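Local coordinates for VapB family protein (PDB 5K8J) that acts as the antitoxin of the VapBC1 toxin-antitoxin pair, inhibiting its PIN-domain ribonuclease partner and probably binding operator DNA as a dimer, at residues A[24-27]-A[28-31]. Numbering follows the deposited sequence.
Sequences RLPR and DLAF
Leu-25 and Ala-30 close the mouth of a tight turn that takes the chain off the end of strand 21-25, in what is probably the swapped-hairpin (AbrB-like) DNA-binding domain of this VapB antitoxin. Their two CB atoms lie 4.2 Å apart, a plain apolar touch at the foot of the loop. Leu-25 is still paired in an antiparallel ladder with a strand of the second subunit, so the turn begins right at the dimer interface.

The carbonyl O of Pro-26 accepts the N-H of Leu-29 at 2.8 Å, an i to i+3 bond bent to 151° at the hydrogen; the donor sits above the carbonyl plane, 46° out of it. With Arg-27 and Asp-28 at the corners, both with helix-like backbone angles, this is a type I beta turn. On the outside of that link the proline ring meets the leucine side chain at a slant, Pro-26 CB lying 3.9 Å from Leu-29 CD1. In Leu-29 the rotation at chi2 (76°) swings CD1 rather than CD2 over to the ring, and both side chains also rest on Ala-10 of strand 7-16.

Arg-27 starts a second, overlapping type I turn, closed by a weak bond: its O takes the N-H of Ala-30 at 3.4 Å. Its side chain leaves the turn, CG anti to the backbone N (chi1 -171°), and does not pair with its neighbour, Arg-27 NE being 6.7 Å from Asp-28 OD1. Arg-41 of the second subunit donates a hydrogen bond to the Leu-29 carbonyl and has a cation-pi contact with Phe-31. Just past the first turn, the methyl of Ala-30 lies against the other face of the proline carbonyl from Leu-29 N, CB 3.6 Å from Pro-26 O.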
loop_
_atom_site.group_PDB
_atom_site.type_symbol
_atom_site.label_atom_id
_atom_site.label_comp_id
_atom_site.label_asym_id
_atom_site.label_seq_id
_atom_site.Cartn_x
_atom_site.Cartn_y
_atom_site.Cartn_z
ATOM N N ARG A 24 15.543 -9.029 9.453
ATOM C CA ARG A 24 14.914 -10.061 8.640
ATOM C C ARG A 24 14.532 -9.520 7.274
ATOM O O ARG A 24 14.051 -8.385 7.138
ATOM C CB ARG A 24 13.667 -10.594 9.343
ATOM C CG ARG A 24 13.928 -11.180 10.692
ATOM C CD ARG A 24 12.628 -11.562 11.416
ATOM N NE ARG A 24 12.848 -11.701 12.852
ATOM C CZ ARG A 24 13.507 -12.713 13.405
ATOM N NH1 ARG A 24 14.005 -13.679 12.640
ATOM N NH2 ARG A 24 13.674 -12.765 14.722
ATOM N N LEU A 25 14.726 -10.344 6.253
ATOM C CA LEU A 25 14.306 -9.982 4.906
ATOM C C LEU A 25 13.182 -10.902 4.452
ATOM O O LEU A 25 13.427 -12.090 4.181
ATOM C CB LEU A 25 15.480 -10.058 3.933
ATOM C CG LEU A 25 16.669 -9.160 4.281
ATOM C CD1 LEU A 25 17.680 -9.190 3.130
ATOM C CD2 LEU A 25 16.203 -7.710 4.562
ATOM N N PRO A 26 11.949 -10.417 4.349
ATOM C CA PRO A 26 10.881 -11.275 3.837
ATOM C C PRO A 26 11.221 -11.828 2.461
ATOM O O PRO A 26 11.974 -11.233 1.688
ATOM C CB PRO A 26 9.659 -10.345 3.788
ATOM C CG PRO A 26 9.942 -9.284 4.802
ATOM C CD PRO A 26 11.447 -9.095 4.764
ATOM N N ARG A 27 10.628 -12.984 2.164
ATOM C CA ARG A 27 10.862 -13.686 0.903
ATOM C C ARG A 27 10.771 -12.768 -0.311
ATOM O O ARG A 27 11.586 -12.866 -1.236
ATOM C CB ARG A 27 9.852 -14.831 0.791
ATOM C CG ARG A 27 10.066 -15.787 -0.343
ATOM C CD ARG A 27 9.109 -16.968 -0.190
ATOM N NE ARG A 27 9.769 -18.244 -0.465
ATOM C CZ ARG A 27 9.806 -18.829 -1.657
ATOM N NH1 ARG A 27 9.215 -18.266 -2.703
ATOM N NH2 ARG A 27 10.438 -19.985 -1.804
ATOM N N ASP A 28 9.780 -11.873 -0.347
ATOM C CA ASP A 28 9.615 -11.021 -1.527
ATOM C C ASP A 28 10.721 -9.987 -1.684
ATOM O O ASP A 28 10.866 -9.416 -2.768
ATOM C CB ASP A 28 8.272 -10.287 -1.482
ATOM C CG ASP A 28 7.086 -11.230 -1.551
ATOM O OD1 ASP A 28 6.998 -12.139 -0.695
ATOM O OD2 ASP A 28 6.241 -11.059 -2.458
ATOM N N LEU A 29 11.472 -9.707 -0.626
ATOM C CA LEU A 29 12.506 -8.682 -0.640
ATOM C C LEU A 29 13.905 -9.285 -0.606
ATOM O O LEU A 29 14.879 -8.549 -0.781
ATOM C CB LEU A 29 12.340 -7.734 0.569
ATOM C CG LEU A 29 11.123 -6.801 0.651
ATOM C CD1 LEU A 29 9.830 -7.514 1.052
ATOM C CD2 LEU A 29 11.411 -5.711 1.634
ATOM N N ALA A 30 14.022 -10.592 -0.380
ATOM C CA ALA A 30 15.301 -11.200 -0.053
ATOM C C ALA A 30 16.169 -11.351 -1.296
ATOM O O ALA A 30 15.678 -11.441 -2.424
ATOM C CB ALA A 30 15.092 -12.568 0.591
ATOM N N PHE A 31 17.475 -11.350 -1.076
ATOM C CA PHE A 31 18.452 -11.593 -2.128
ATOM C C PHE A 31 18.860 -13.058 -2.091
ATOM O O PHE A 31 18.716 -13.736 -1.075
ATOM C CB PHE A 31 19.702 -10.722 -1.946
ATOM C CG PHE A 31 19.466 -9.252 -2.152
ATOM C CD1 PHE A 31 19.167 -8.429 -1.077
ATOM C CD2 PHE A 31 19.563 -8.689 -3.416
ATOM C CE1 PHE A 31 18.953 -7.062 -1.266
ATOM C CE2 PHE A 31 19.353 -7.331 -3.619
ATOM C CZ PHE A 31 19.036 -6.519 -2.544
#